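Local structure of putative hexose oxidase (Nonomuraea sp. ATCC 39727, 5AWV) at residues A[267-276]-A[374-384]; A[278-289]-A[402-410]. The protein probably oxidises the sugar of teicoplanin-type glycopeptide antibiotics, using an FAD attached covalently to the protein through two residues. All coordinates share one frame; numbering follows the deposited sequence.

Interaction 1: A[267-276]-A[374-384]; sequences FSRLLRNHGE and RLTDRQIQAVY. With N1L (2-amino-2-deoxy-beta-D-glucopyranuronic acid), chain B; MAN (alpha-D-mannopyranose), chain C.
Ile380 packs as a knob into the hole formed by Phe267, Ser268, Leu271 and Arg272, and apolar contact carries the middle of this helix pair. Its CD1 reaches Leu271 CB at 3.7 Å, while CG2, anti to the backbone N, is turned to the Ser268 side. This branched side chain suits the place because its two arms fill neighbouring parts of the hole. Further along, Phe267 has CG anti to its own N (chi1 -175°), which sets the ring between Tyr384, whose CD1 lies over one face, and Leu271 CD1 over the other. The two aromatic planes are inclined at 51°, and Val383 CG1 closes the edge of the Phe267 ring, 3.9 Å from CZ.

The axes of 267-276 and 377-384, parts of helices 264-280 and 377-387, approach to 10.1 Å, and their N-to-C directions are 128° apart. Helix 264-280 also rests, through Phe267 and Leu271, on the antiparallel sheet that contains strand 291-298.

Charged groups occupy the other end. The extended side chains of Glu276 and Arg374 run side by side, and Arg374 NE donates to Glu276 OE1 on the anti side of the carboxylate (2.9 Å), completing a salt bridge. Arg272 sends its CG over the centre of the Arg374 guanidinium, so that aliphatic carbon covers the flat cation. Asp377 is modelled over a face of the Arg272 guanidinium, where charge attraction alone acts, though the exact place of OD1 is doubtful; the four residues form one salt-bridge network. Arg272 NE also donates to Ser268 OG at 3.1 Å, and its terminal nitrogens bond to the backbone of bound glycopeptide. Arg378 NH1 donates to O6B of the bound 2-amino-2-deoxyglucuronic acid at 3.2 Å.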
# COMPACT_ATOMS: atom_id res chain seq x y z
N PHE A 267 2.71 26.75 18.75
CA PHE A 267 2.23 25.46 18.26
C PHE A 267 0.88 25.61 17.62
O PHE A 267 0.68 25.15 16.51
CB PHE A 267 2.16 24.44 19.37
CG PHE A 267 1.79 23.06 18.89
CD1 PHE A 267 2.76 22.19 18.44
CD2 PHE A 267 0.46 22.66 18.88
CE1 PHE A 267 2.41 20.91 17.98
CE2 PHE A 267 0.12 21.39 18.44
CZ PHE A 267 1.10 20.50 18.00
N SER A 268 -0.07 26.18 18.34
CA SER A 268 -1.34 26.50 17.76
C SER A 268 -1.30 27.37 16.49
O SER A 268 -1.98 27.03 15.49
CB SER A 268 -2.30 27.07 18.80
OG SER A 268 -3.61 27.10 18.20
N ARG A 269 -0.53 28.44 16.50
CA ARG A 269 -0.35 29.22 15.29
C ARG A 269 0.14 28.39 14.07
O ARG A 269 -0.36 28.54 12.95
CB ARG A 269 0.59 30.40 15.56
CG ARG A 269 0.75 31.33 14.40
CD ARG A 269 -0.54 32.06 14.08
NE ARG A 269 -0.35 32.86 12.89
CZ ARG A 269 0.33 34.00 12.86
NH1 ARG A 269 0.93 34.51 13.96
NH2 ARG A 269 0.43 34.66 11.72
N LEU A 270 1.12 27.57 14.28
CA LEU A 270 1.65 26.68 13.25
C LEU A 270 0.55 25.77 12.60
O LEU A 270 0.42 25.71 11.39
CB LEU A 270 2.76 25.79 13.84
CG LEU A 270 3.34 24.68 12.93
CD1 LEU A 270 4.00 25.25 11.70
CD2 LEU A 270 4.37 23.90 13.66
N LEU A 271 -0.16 25.04 13.43
CA LEU A 271 -1.24 24.14 12.94
C LEU A 271 -2.36 24.90 12.28
O LEU A 271 -2.84 24.41 11.24
CB LEU A 271 -1.73 23.19 14.00
CG LEU A 271 -0.89 21.94 14.15
CD1 LEU A 271 0.52 22.22 14.68
CD2 LEU A 271 -1.65 20.97 15.03
N ARG A 272 -2.68 26.15 12.73
CA ARG A 272 -3.65 26.95 12.03
C ARG A 272 -3.14 27.41 10.70
O ARG A 272 -3.87 27.36 9.72
CB ARG A 272 -4.20 28.15 12.82
CG ARG A 272 -4.86 27.72 14.13
CD ARG A 272 -5.34 28.90 14.91
NE ARG A 272 -5.67 28.48 16.30
CZ ARG A 272 -6.52 29.14 17.08
NH1 ARG A 272 -7.18 30.25 16.62
NH2 ARG A 272 -6.72 28.67 18.35
N ASN A 273 -1.93 27.94 10.66
CA ASN A 273 -1.30 28.38 9.42
C ASN A 273 -1.35 27.26 8.32
O ASN A 273 -1.71 27.49 7.18
CB ASN A 273 0.19 28.66 9.67
CG ASN A 273 0.48 30.00 10.35
OD1 ASN A 273 1.62 30.25 10.72
ND2 ASN A 273 -0.51 30.79 10.56
N HIS A 274 -0.84 26.12 8.71
CA HIS A 274 -0.70 24.96 7.86
C HIS A 274 -2.04 24.49 7.37
O HIS A 274 -2.22 24.32 6.20
CB HIS A 274 0.01 23.85 8.63
CG HIS A 274 0.05 22.53 7.90
ND1 HIS A 274 -0.92 21.56 8.09
CD2 HIS A 274 0.90 22.04 6.97
CE1 HIS A 274 -0.67 20.52 7.30
NE2 HIS A 274 0.45 20.78 6.65
N GLY A 275 -2.99 24.31 8.27
CA GLY A 275 -4.32 23.84 7.91
C GLY A 275 -5.07 24.76 7.02
O GLY A 275 -5.70 24.31 6.05
N GLU A 276 -5.04 26.08 7.34
CA GLU A 276 -5.67 27.08 6.51
C GLU A 276 -5.07 27.20 5.12
O GLU A 276 -5.78 27.42 4.15
CB GLU A 276 -5.73 28.47 7.22
CG GLU A 276 -6.76 28.35 8.38
CD GLU A 276 -6.78 29.49 9.39
OE1 GLU A 276 -7.42 29.35 10.50
OE2 GLU A 276 -6.16 30.52 9.09
N ARG A 374 -9.21 22.46 8.35
CA ARG A 374 -8.26 22.25 9.42
C ARG A 374 -8.87 21.72 10.67
O ARG A 374 -10.07 21.93 11.02
CB ARG A 374 -7.49 23.54 9.72
CG ARG A 374 -8.35 24.61 10.42
CD ARG A 374 -7.38 25.56 11.07
NE ARG A 374 -7.91 26.77 11.66
CZ ARG A 374 -8.26 26.94 12.93
NH1 ARG A 374 -8.22 25.93 13.78
NH2 ARG A 374 -8.60 28.17 13.34
N LEU A 375 -8.01 21.08 11.42
CA LEU A 375 -8.32 20.81 12.81
C LEU A 375 -8.81 22.06 13.53
O LEU A 375 -8.30 23.15 13.32
CB LEU A 375 -7.10 20.24 13.52
CG LEU A 375 -6.65 18.82 13.16
CD1 LEU A 375 -5.28 18.46 13.79
CD2 LEU A 375 -7.66 17.72 13.56
N THR A 376 -9.82 21.93 14.37
CA THR A 376 -10.42 23.07 15.04
C THR A 376 -9.47 23.46 16.16
O THR A 376 -8.47 22.75 16.51
CB THR A 376 -11.77 22.69 15.72
OG1 THR A 376 -11.52 21.81 16.81
CG2 THR A 376 -12.71 22.11 14.70
N ASP A 377 -9.77 24.62 16.74
CA ASP A 377 -8.95 25.10 17.82
C ASP A 377 -8.91 24.14 19.00
O ASP A 377 -7.86 23.97 19.58
CB ASP A 377 -9.44 26.48 18.28
CG ASP A 377 -9.34 27.54 17.18
OD1 ASP A 377 -8.57 27.36 16.18
OD2 ASP A 377 -10.08 28.56 17.30
N ARG A 378 -10.03 23.49 19.30
CA ARG A 378 -10.13 22.52 20.39
C ARG A 378 -9.40 21.24 20.09
O ARG A 378 -8.77 20.64 20.94
CB ARG A 378 -11.59 22.24 20.70
CG ARG A 378 -12.34 23.54 21.06
CD ARG A 378 -13.80 23.32 21.48
NE ARG A 378 -13.88 22.66 22.77
CZ ARG A 378 -15.00 22.40 23.43
NH1 ARG A 378 -16.20 22.77 22.94
NH2 ARG A 378 -14.93 21.75 24.59
N GLN A 379 -9.37 20.88 18.82
CA GLN A 379 -8.60 19.73 18.37
C GLN A 379 -7.13 20.00 18.41
O GLN A 379 -6.36 19.15 18.81
CB GLN A 379 -9.06 19.31 16.96
CG GLN A 379 -10.49 18.68 16.96
CD GLN A 379 -10.95 18.23 15.58
OE1 GLN A 379 -11.36 17.10 15.41
NE2 GLN A 379 -10.89 19.09 14.64
N ILE A 380 -6.73 21.21 18.03
CA ILE A 380 -5.32 21.51 18.13
C ILE A 380 -4.86 21.47 19.61
O ILE A 380 -3.73 21.03 19.90
CB ILE A 380 -4.99 22.85 17.47
CG1 ILE A 380 -5.19 22.71 15.94
CG2 ILE A 380 -3.64 23.36 17.82
CD1 ILE A 380 -5.16 23.99 15.20
N GLN A 381 -5.70 21.99 20.50
CA GLN A 381 -5.43 21.93 21.94
C GLN A 381 -5.16 20.49 22.37
O GLN A 381 -4.21 20.21 23.09
CB GLN A 381 -6.62 22.53 22.71
CG GLN A 381 -6.35 22.80 24.21
CD GLN A 381 -7.58 23.26 25.04
OE1 GLN A 381 -8.72 22.77 24.83
NE2 GLN A 381 -7.36 24.19 26.01
N ALA A 382 -6.03 19.56 21.93
CA ALA A 382 -5.90 18.14 22.26
C ALA A 382 -4.63 17.53 21.71
O ALA A 382 -3.95 16.78 22.43
CB ALA A 382 -7.11 17.37 21.80
N VAL A 383 -4.24 17.91 20.48
CA VAL A 383 -2.98 17.43 19.98
C VAL A 383 -1.78 17.91 20.87
O VAL A 383 -0.86 17.14 21.22
CB VAL A 383 -2.77 17.87 18.52
CG1 VAL A 383 -1.40 17.57 18.06
CG2 VAL A 383 -3.81 17.22 17.58
N TYR A 384 -1.75 19.23 21.14
CA TYR A 384 -0.64 19.80 21.97
C TYR A 384 -0.57 19.09 23.28
O TYR A 384 0.52 18.73 23.67
CB TYR A 384 -0.83 21.28 22.20
CG TYR A 384 0.36 21.89 22.86
CD1 TYR A 384 1.52 22.04 22.17
CD2 TYR A 384 0.32 22.33 24.20
CE1 TYR A 384 2.65 22.59 22.71
CE2 TYR A 384 1.46 22.90 24.78
CZ TYR A 384 2.61 23.00 24.02
OH TYR A 384 3.77 23.51 24.48
C1 N1L B . -18.05 25.92 23.13
C2 N1L B . -19.57 26.36 23.38
C3 N1L B . -20.57 25.36 22.62
C4 N1L B . -20.12 25.09 21.18
C5 N1L B . -18.61 24.64 21.19
C6 N1L B . -18.16 24.14 19.79
N2 N1L B . -20.14 26.67 24.55
O3 N1L B . -21.82 26.07 22.66
O4 N1L B . -20.99 24.00 20.73
O5 N1L B . -17.73 25.74 21.71
O6B N1L B . -16.78 23.70 19.92
O6A N1L B . -18.39 25.17 18.82
C1 MAN C . -5.79 25.03 30.55
C2 MAN C . -5.40 25.15 29.07
C3 MAN C . -5.00 23.79 28.52
C4 MAN C . -3.89 23.18 29.41
C5 MAN C . -4.34 22.99 30.90
C6 MAN C . -3.24 22.30 31.76
O2 MAN C . -4.31 25.99 28.96
O3 MAN C . -4.54 23.93 27.10
O4 MAN C . -3.65 21.96 28.85
O5 MAN C . -4.78 24.29 31.42
O6 MAN C . -2.23 23.28 32.18
O HOH W 1 -5.78 25.83 19.64
O HOH W 2 -9.29 30.89 11.86

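Interaction 2: A[278-289]-A[402-410]; sequences YERNSGPDSPYT and GYGGKVNTV
The chain leaving helix 264-280 through Ser282 to Pro284 meets the glycine-rich bend Gly404-Gly405, and a single backbone hydrogen bond joins them, from Gly405 N to Ser282 O (2.8 Å), with the donor above the carbonyl plane. The segment 278-289 includes a type I beta turn from Gly283 to Ser286, followed by an ST turn in which Ser286 OG accepts from Tyr288 N; the segment 402-410 follows strand 395-402 of the antiparallel sheet and continues into a short 3-10 turn. Glycine suits both bend positions, since each has positive phi. At Gly404 the backbone angles would bring any beta carbon up against the carbonyl oxygen of Tyr403.

Among the side chains, Tyr278 brings CE1 to 3.5 Å from Gly402 CA, a close approach possible because that residue has no side chain. Its hydroxyl is bonded to Ser293. Ser282 folds OG back to Tyr278 O, meeting a lone pair in the carbonyl plane, which ties the residue to the end of its own helix. Arg170 also bonds that OG and the carbonyl oxygen of Tyr403, drawing the two segments together from outside. A water links Ser282 O with Asn408 ND2, which donates as well to Ala422 O.

Pro284 offers a rigid apolar ring to Thr409, whose CG2 comes within 3.5 Å of Pro284 CB, tight packing for two carbons. Lys406 bends at chi2 (-44°), bringing the long chain alongside the proline backbone. Its NZ donates to Pro284 O at 3.0 Å, from above the carbonyl plane, while Asp285 OD1 stands 4.1 Å from the same NZ.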
# COMPACT_ATOMS: atom_id res chain seq x y z
N TYR A 278 -3.70 24.69 3.40
CA TYR A 278 -4.31 23.52 2.72
C TYR A 278 -5.79 23.74 2.39
O TYR A 278 -6.20 23.33 1.31
CB TYR A 278 -4.04 22.16 3.42
CG TYR A 278 -2.74 21.53 3.01
CD1 TYR A 278 -2.66 20.78 1.85
CD2 TYR A 278 -1.56 21.78 3.69
CE1 TYR A 278 -1.50 20.20 1.39
CE2 TYR A 278 -0.36 21.23 3.24
CZ TYR A 278 -0.33 20.40 2.07
OH TYR A 278 0.87 19.84 1.61
N GLU A 279 -6.58 24.47 3.21
CA GLU A 279 -7.98 24.76 2.83
C GLU A 279 -8.06 25.60 1.61
O GLU A 279 -8.97 25.42 0.84
CB GLU A 279 -8.74 25.51 3.92
CG GLU A 279 -8.97 24.75 5.16
CD GLU A 279 -9.66 25.59 6.28
OE1 GLU A 279 -9.88 25.08 7.40
OE2 GLU A 279 -9.92 26.77 6.07
N ARG A 280 -7.13 26.55 1.45
CA ARG A 280 -7.14 27.47 0.34
C ARG A 280 -6.51 26.94 -0.91
O ARG A 280 -6.87 27.39 -1.99
CB ARG A 280 -6.43 28.82 0.70
CG ARG A 280 -7.10 29.61 1.83
CD ARG A 280 -6.43 31.01 2.02
NE ARG A 280 -4.97 30.92 2.28
CZ ARG A 280 -4.37 30.77 3.48
NH1 ARG A 280 -5.10 30.73 4.62
NH2 ARG A 280 -3.03 30.65 3.57
N ASN A 281 -5.58 25.99 -0.79
CA ASN A 281 -4.70 25.62 -1.91
C ASN A 281 -4.71 24.10 -2.33
O ASN A 281 -3.64 23.54 -2.67
CB ASN A 281 -3.31 26.10 -1.57
CG ASN A 281 -3.27 27.65 -1.49
OD1 ASN A 281 -3.56 28.30 -2.47
ND2 ASN A 281 -3.06 28.17 -0.33
N SER A 282 -5.89 23.47 -2.22
CA SER A 282 -6.02 22.06 -2.54
C SER A 282 -7.01 21.80 -3.64
O SER A 282 -7.44 20.67 -3.85
CB SER A 282 -6.33 21.31 -1.28
OG SER A 282 -5.23 21.51 -0.40
N GLY A 283 -7.46 22.84 -4.32
CA GLY A 283 -8.39 22.69 -5.46
C GLY A 283 -7.68 22.05 -6.64
O GLY A 283 -6.46 22.22 -6.81
N PRO A 284 -8.42 21.27 -7.46
CA PRO A 284 -7.86 20.61 -8.65
C PRO A 284 -7.23 21.60 -9.67
O PRO A 284 -6.33 21.23 -10.44
CB PRO A 284 -9.09 19.96 -9.29
CG PRO A 284 -10.30 20.34 -8.52
CD PRO A 284 -9.87 20.98 -7.24
N ASP A 285 -7.67 22.85 -9.66
CA ASP A 285 -7.08 23.85 -10.55
C ASP A 285 -6.01 24.77 -9.95
O ASP A 285 -5.44 25.58 -10.65
CB ASP A 285 -8.19 24.69 -11.22
CG ASP A 285 -9.17 23.82 -12.03
OD1 ASP A 285 -8.75 22.80 -12.62
OD2 ASP A 285 -10.36 24.16 -12.04
N SER A 286 -5.66 24.57 -8.70
CA SER A 286 -4.53 25.29 -8.09
C SER A 286 -3.19 25.06 -8.76
O SER A 286 -2.81 23.90 -9.03
CB SER A 286 -4.41 24.85 -6.60
OG SER A 286 -3.34 25.56 -5.97
N PRO A 287 -2.37 26.09 -8.89
CA PRO A 287 -0.95 25.85 -9.23
C PRO A 287 -0.24 25.02 -8.18
O PRO A 287 0.74 24.41 -8.50
CB PRO A 287 -0.34 27.27 -9.30
CG PRO A 287 -1.23 28.06 -8.49
CD PRO A 287 -2.61 27.48 -8.45
N TYR A 288 -0.80 24.88 -6.99
CA TYR A 288 -0.15 24.07 -5.95
C TYR A 288 -0.49 22.55 -6.03
O TYR A 288 -0.04 21.83 -5.13
CB TYR A 288 -0.50 24.60 -4.57
CG TYR A 288 0.06 26.00 -4.28
CD1 TYR A 288 1.41 26.20 -3.92
CD2 TYR A 288 -0.77 27.11 -4.40
CE1 TYR A 288 1.89 27.47 -3.67
CE2 TYR A 288 -0.30 28.41 -4.20
CZ TYR A 288 1.04 28.58 -3.83
OH TYR A 288 1.44 29.87 -3.58
N THR A 289 -1.20 22.09 -7.08
CA THR A 289 -1.34 20.67 -7.33
C THR A 289 0.04 19.98 -7.51
O THR A 289 0.18 18.79 -7.23
CB THR A 289 -2.21 20.31 -8.53
OG1 THR A 289 -1.70 20.98 -9.68
CG2 THR A 289 -3.64 20.68 -8.30
N GLY A 402 -0.36 16.10 3.10
CA GLY A 402 -0.98 16.81 1.95
C GLY A 402 -1.77 15.87 1.05
O GLY A 402 -1.29 14.83 0.72
N TYR A 403 -2.99 16.25 0.73
CA TYR A 403 -3.91 15.46 -0.12
C TYR A 403 -4.77 16.39 -0.98
O TYR A 403 -4.47 17.54 -1.09
CB TYR A 403 -4.73 14.56 0.74
CG TYR A 403 -5.39 13.37 0.03
CD1 TYR A 403 -4.63 12.46 -0.65
CD2 TYR A 403 -6.78 13.21 0.05
CE1 TYR A 403 -5.21 11.37 -1.27
CE2 TYR A 403 -7.42 12.10 -0.52
CZ TYR A 403 -6.63 11.18 -1.20
OH TYR A 403 -7.21 10.08 -1.79
N GLY A 404 -5.79 15.88 -1.65
CA GLY A 404 -6.64 16.68 -2.49
C GLY A 404 -6.13 16.91 -3.88
O GLY A 404 -5.61 15.98 -4.50
N GLY A 405 -6.25 18.14 -4.35
CA GLY A 405 -5.85 18.52 -5.71
C GLY A 405 -6.66 17.63 -6.70
O GLY A 405 -7.91 17.48 -6.57
N LYS A 406 -5.95 16.93 -7.55
CA LYS A 406 -6.60 16.15 -8.64
C LYS A 406 -7.37 14.92 -8.19
O LYS A 406 -8.25 14.44 -8.88
CB LYS A 406 -5.58 15.68 -9.68
CG LYS A 406 -4.99 16.78 -10.52
CD LYS A 406 -5.95 17.83 -11.04
CE LYS A 406 -5.30 18.64 -12.14
NZ LYS A 406 -6.39 19.41 -12.81
N VAL A 407 -7.06 14.44 -7.00
CA VAL A 407 -7.88 13.48 -6.33
C VAL A 407 -9.34 13.92 -6.34
O VAL A 407 -10.26 13.10 -6.59
CB VAL A 407 -7.46 13.28 -4.88
CG1 VAL A 407 -8.48 12.45 -4.17
CG2 VAL A 407 -6.11 12.61 -4.75
N ASN A 408 -9.58 15.21 -6.17
CA ASN A 408 -10.91 15.69 -5.91
C ASN A 408 -11.67 16.08 -7.15
O ASN A 408 -12.73 16.62 -7.04
CB ASN A 408 -10.90 16.86 -4.95
CG ASN A 408 -10.28 16.49 -3.56
OD1 ASN A 408 -10.03 15.37 -3.30
ND2 ASN A 408 -10.05 17.45 -2.72
N THR A 409 -11.20 15.68 -8.31
CA THR A 409 -12.01 15.80 -9.56
C THR A 409 -13.02 14.63 -9.69
O THR A 409 -13.90 14.65 -10.53
CB THR A 409 -11.11 15.83 -10.76
OG1 THR A 409 -10.34 14.61 -10.81
CG2 THR A 409 -10.17 17.03 -10.78
N VAL A 410 -12.82 13.56 -8.95
CA VAL A 410 -13.59 12.33 -9.10
C VAL A 410 -14.83 12.35 -8.20
O VAL A 410 -14.79 12.79 -7.07
CB VAL A 410 -12.70 11.11 -8.77
CG1 VAL A 410 -13.45 9.79 -8.86
CG2 VAL A 410 -11.52 11.05 -9.79
O HOH W 3 -10.34 20.26 -3.48
O HOH W 4 -9.34 20.19 -13.03

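Helix 264-280 is common to both contacts: its middle packs on helix 377-387 in interaction 1, and its C-terminal end leads into interaction 2. The two centres are about 20 Å apart, yet the contacts touch directly, for Glu279 OE1 of 278-289 probably accepts a hydrogen bond from Arg374 N of 374-384 at 2.9 Å. They border different parts of the substrate and cofactor region. Interaction 1 faces the bound antibiotic, with the side chain of Ser268 about 4 Å from the 8-methylnonanoic acid. Interaction 2 reaches the flavin side through Tyr403, whose side chain is about 4 Å from that of FAD-binding Tyr165 and about 8 Å from FAD itself.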